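Local coordinates for protein serine protease p27 (Human astrovirus 1, PDB 2W5E) that is a trypsin-like serine protease with a charge-relay catalytic triad that probably cleaves the viral nonstructural polyprotein into functional products, at residues Asp31-Ala36 and Ile66-Cys71. Residues are numbered along the deposited sequence; the frame is centred on the assembly and turned at random.
Sequences DIVTAA and IAFITC
Ile32 and Thr34 pair with Ile69 and Ala67 in two consecutive antiparallel hydrogen-bonded pairs, joining strands 31-35 and 66-70, whose directions lie 154° apart. In the first, Ile32 N reaches Ile69 O at 2.7 Å and Ile69 N returns to Ile32 O at 2.8 Å. The second is somewhat longer: Thr34 N meets Ala67 O at 3.1 Å, whereas Ala67 N bonds Thr34 O at 2.9 Å. Val33 and Phe68 form the non-hydrogen-bonded pair between them.

On the Val33 face, that valine and Phe68 run side by side in the same direction. Val33 CG2 lies against the CD1-CE1 side of the Phe68 ring, 3.9 Å from CE1. A chi1 of -171° directs Val33 CG1 toward Ile66 CG2, at 3.7 Å, while this methyl still borders the ring. Asp31 approaches the same ring obliquely, its carboxylate tilted 57° to the ring plane, and OD2 forms a salt bridge with Arg59. Across the other face Ile32 and Ile69 meet at their CB atoms, 4.1 Å apart. Thr34 OG1 bonds Thr24 O, while Thr34 CG2 touches Ile69 CD1 (4.0 Å) and Ala67 CB.

The two strands are neighbours in the closed, antiparallel six-stranded N-terminal barrel of this chymotrypsin-like protease. Strand 21-28 flanks 31-35, with Val33 backbone-bonded to Phe26, and strand 52-60 flanks 66-70. Ile16 of strand 13-18 packs on both Ile32 and Ile69. Where strand 31-35 gives way to helix 36-39, Ala35 takes the N-cap position and Ala36 is backbone-bonded to Asp65; thus the strand ends bring together the segments carrying catalytic His37 and Asp65.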
ATOM      1  N   ASP A  31       8.773 -12.060  17.873  1.00 29.13           N
ATOM      2  CA  ASP A  31       8.118 -12.909  18.861  1.00 28.43           C
ATOM      3  C   ASP A  31       6.671 -13.239  18.526  1.00 27.84           C
ATOM      4  O   ASP A  31       6.045 -12.595  17.681  1.00 27.01           O
ATOM      5  CB  ASP A  31       8.155 -12.243  20.235  1.00 28.53           C
ATOM      6  CG  ASP A  31       9.532 -12.264  20.862  1.00 30.23           C
ATOM      7  OD1 ASP A  31      10.244 -13.289  20.749  1.00 30.79           O
ATOM      8  OD2 ASP A  31       9.894 -11.247  21.491  1.00 31.90           O
ATOM      9  N   ILE A  32       6.164 -14.270  19.203  1.00 27.05           N
ATOM     10  CA  ILE A  32       4.740 -14.501  19.347  1.00 26.45           C
ATOM     11  C   ILE A  32       4.438 -14.270  20.830  1.00 26.61           C
ATOM     12  O   ILE A  32       5.051 -14.900  21.706  1.00 26.34           O
ATOM     13  CB  ILE A  32       4.335 -15.928  18.912  1.00 26.70           C
ATOM     14  CG1 ILE A  32       4.681 -16.159  17.437  1.00 26.33           C
ATOM     15  CG2 ILE A  32       2.847 -16.174  19.187  1.00 25.31           C
ATOM     16  CD1 ILE A  32       4.558 -17.602  16.963  1.00 26.40           C
ATOM     17  N   VAL A  33       3.516 -13.349  21.103  1.00 26.05           N
ATOM     18  CA  VAL A  33       3.158 -12.972  22.470  1.00 25.90           C
ATOM     19  C   VAL A  33       1.819 -13.611  22.846  1.00 25.79           C
ATOM     20  O   VAL A  33       0.897 -13.653  22.031  1.00 25.28           O
ATOM     21  CB  VAL A  33       3.080 -11.421  22.637  1.00 26.05           C
ATOM     22  CG1 VAL A  33       2.926 -11.029  24.108  1.00 25.79           C
ATOM     23  CG2 VAL A  33       4.317 -10.739  22.046  1.00 25.54           C
ATOM     24  N   THR A  34       1.731 -14.124  24.073  1.00 25.70           N
ATOM     25  CA  THR A  34       0.472 -14.677  24.599  1.00 25.97           C
ATOM     26  C   THR A  34       0.406 -14.529  26.124  1.00 26.36           C
ATOM     27  O   THR A  34       1.292 -13.919  26.727  1.00 25.96           O
ATOM     28  CB  THR A  34       0.243 -16.149  24.138  1.00 25.91           C
ATOM     29  OG1 THR A  34      -1.107 -16.549  24.413  1.00 25.59           O
ATOM     30  CG2 THR A  34       1.228 -17.117  24.816  1.00 25.57           C
ATOM     31  N   ALA A  35      -0.653 -15.059  26.735  1.00 26.98           N
ATOM     32  CA  ALA A  35      -0.785 -15.071  28.193  1.00 27.86           C
ATOM     33  C   ALA A  35      -0.011 -16.254  28.772  1.00 28.36           C
ATOM     34  O   ALA A  35       0.062 -17.315  28.152  1.00 28.14           O
ATOM     35  CB  ALA A  35      -2.253 -15.141  28.599  1.00 27.76           C
ATOM     36  N   ALA A  36       0.558 -16.071  29.959  1.00 29.23           N
ATOM     37  CA  ALA A  36       1.348 -17.120  30.604  1.00 30.19           C
ATOM     38  C   ALA A  36       0.600 -18.453  30.706  1.00 30.69           C
ATOM     39  O   ALA A  36       1.173 -19.508  30.435  1.00 30.61           O
ATOM     40  CB  ALA A  36       1.837 -16.666  31.967  1.00 30.16           C
ATOM     41  N   ILE A  66       2.571 -12.907  31.160  1.00 37.18           N
ATOM     42  CA  ILE A  66       2.710 -12.875  29.710  1.00 36.70           C
ATOM     43  C   ILE A  66       3.845 -13.826  29.316  1.00 35.82           C
ATOM     44  O   ILE A  66       4.781 -14.038  30.087  1.00 35.64           O
ATOM     45  CB  ILE A  66       2.977 -11.419  29.209  1.00 36.63           C
ATOM     46  CG1 ILE A  66       1.732 -10.543  29.413  1.00 36.87           C
ATOM     47  CG2 ILE A  66       3.384 -11.390  27.740  1.00 37.41           C
ATOM     48  CD1 ILE A  66       2.002  -9.043  29.328  1.00 37.29           C
ATOM     49  N   ALA A  67       3.741 -14.408  28.125  1.00 34.91           N
ATOM     50  CA  ALA A  67       4.766 -15.309  27.600  1.00 34.03           C
ATOM     51  C   ALA A  67       5.271 -14.846  26.231  1.00 33.45           C
ATOM     52  O   ALA A  67       4.491 -14.412  25.384  1.00 32.80           O
ATOM     53  CB  ALA A  67       4.227 -16.733  27.518  1.00 34.07           C
ATOM     54  N   PHE A  68       6.583 -14.941  26.030  1.00 32.72           N
ATOM     55  CA  PHE A  68       7.198 -14.612  24.749  1.00 31.97           C
ATOM     56  C   PHE A  68       7.757 -15.868  24.090  1.00 31.47           C
ATOM     57  O   PHE A  68       8.587 -16.572  24.667  1.00 30.84           O
ATOM     58  CB  PHE A  68       8.292 -13.548  24.922  1.00 32.04           C
ATOM     59  CG  PHE A  68       7.779 -12.223  25.410  1.00 32.08           C
ATOM     60  CD1 PHE A  68       7.333 -11.255  24.509  1.00 32.53           C
ATOM     61  CD2 PHE A  68       7.738 -11.938  26.769  1.00 32.08           C
ATOM     62  CE1 PHE A  68       6.846 -10.026  24.960  1.00 32.07           C
ATOM     63  CE2 PHE A  68       7.256 -10.715  27.230  1.00 32.79           C
ATOM     64  CZ  PHE A  68       6.811  -9.753  26.319  1.00 32.43           C
ATOM     65  N   ILE A  69       7.287 -16.129  22.876  1.00 30.76           N
ATOM     66  CA  ILE A  69       7.661 -17.299  22.099  1.00 30.44           C
ATOM     67  C   ILE A  69       8.443 -16.840  20.863  1.00 30.33           C
ATOM     68  O   ILE A  69       8.020 -15.919  20.172  1.00 30.03           O
ATOM     69  CB  ILE A  69       6.391 -18.081  21.664  1.00 30.14           C
ATOM     70  CG1 ILE A  69       5.606 -18.562  22.894  1.00 30.40           C
ATOM     71  CG2 ILE A  69       6.742 -19.235  20.731  1.00 30.17           C
ATOM     72  CD1 ILE A  69       4.136 -18.815  22.641  1.00 29.51           C
ATOM     73  N   THR A  70       9.584 -17.476  20.591  1.00 29.90           N
ATOM     74  CA  THR A  70      10.353 -17.186  19.377  1.00 29.59           C
ATOM     75  C   THR A  70       9.550 -17.598  18.140  1.00 29.04           C
ATOM     76  O   THR A  70       9.109 -18.745  18.035  1.00 28.93           O
ATOM     77  CB  THR A  70      11.741 -17.887  19.411  1.00 29.89           C
ATOM     78  OG1 THR A  70      12.483 -17.413  20.543  1.00 30.26           O
ATOM     79  CG2 THR A  70      12.540 -17.611  18.137  1.00 30.01           C
ATOM     80  N   CYS A  71       9.319 -16.654  17.224  1.00 28.25           N
ATOM     81  CA  CYS A  71       8.619 -16.978  15.982  1.00 28.10           C
ATOM     82  C   CYS A  71       9.470 -17.938  15.157  1.00 28.30           C
ATOM     83  O   CYS A  71      10.654 -17.673  14.935  1.00 28.56           O
ATOM     84  CB  CYS A  71       8.280 -15.728  15.162  1.00 28.09           C
ATOM     85  SG  CYS A  71       7.253 -16.064  13.704  1.00 26.78           S
TER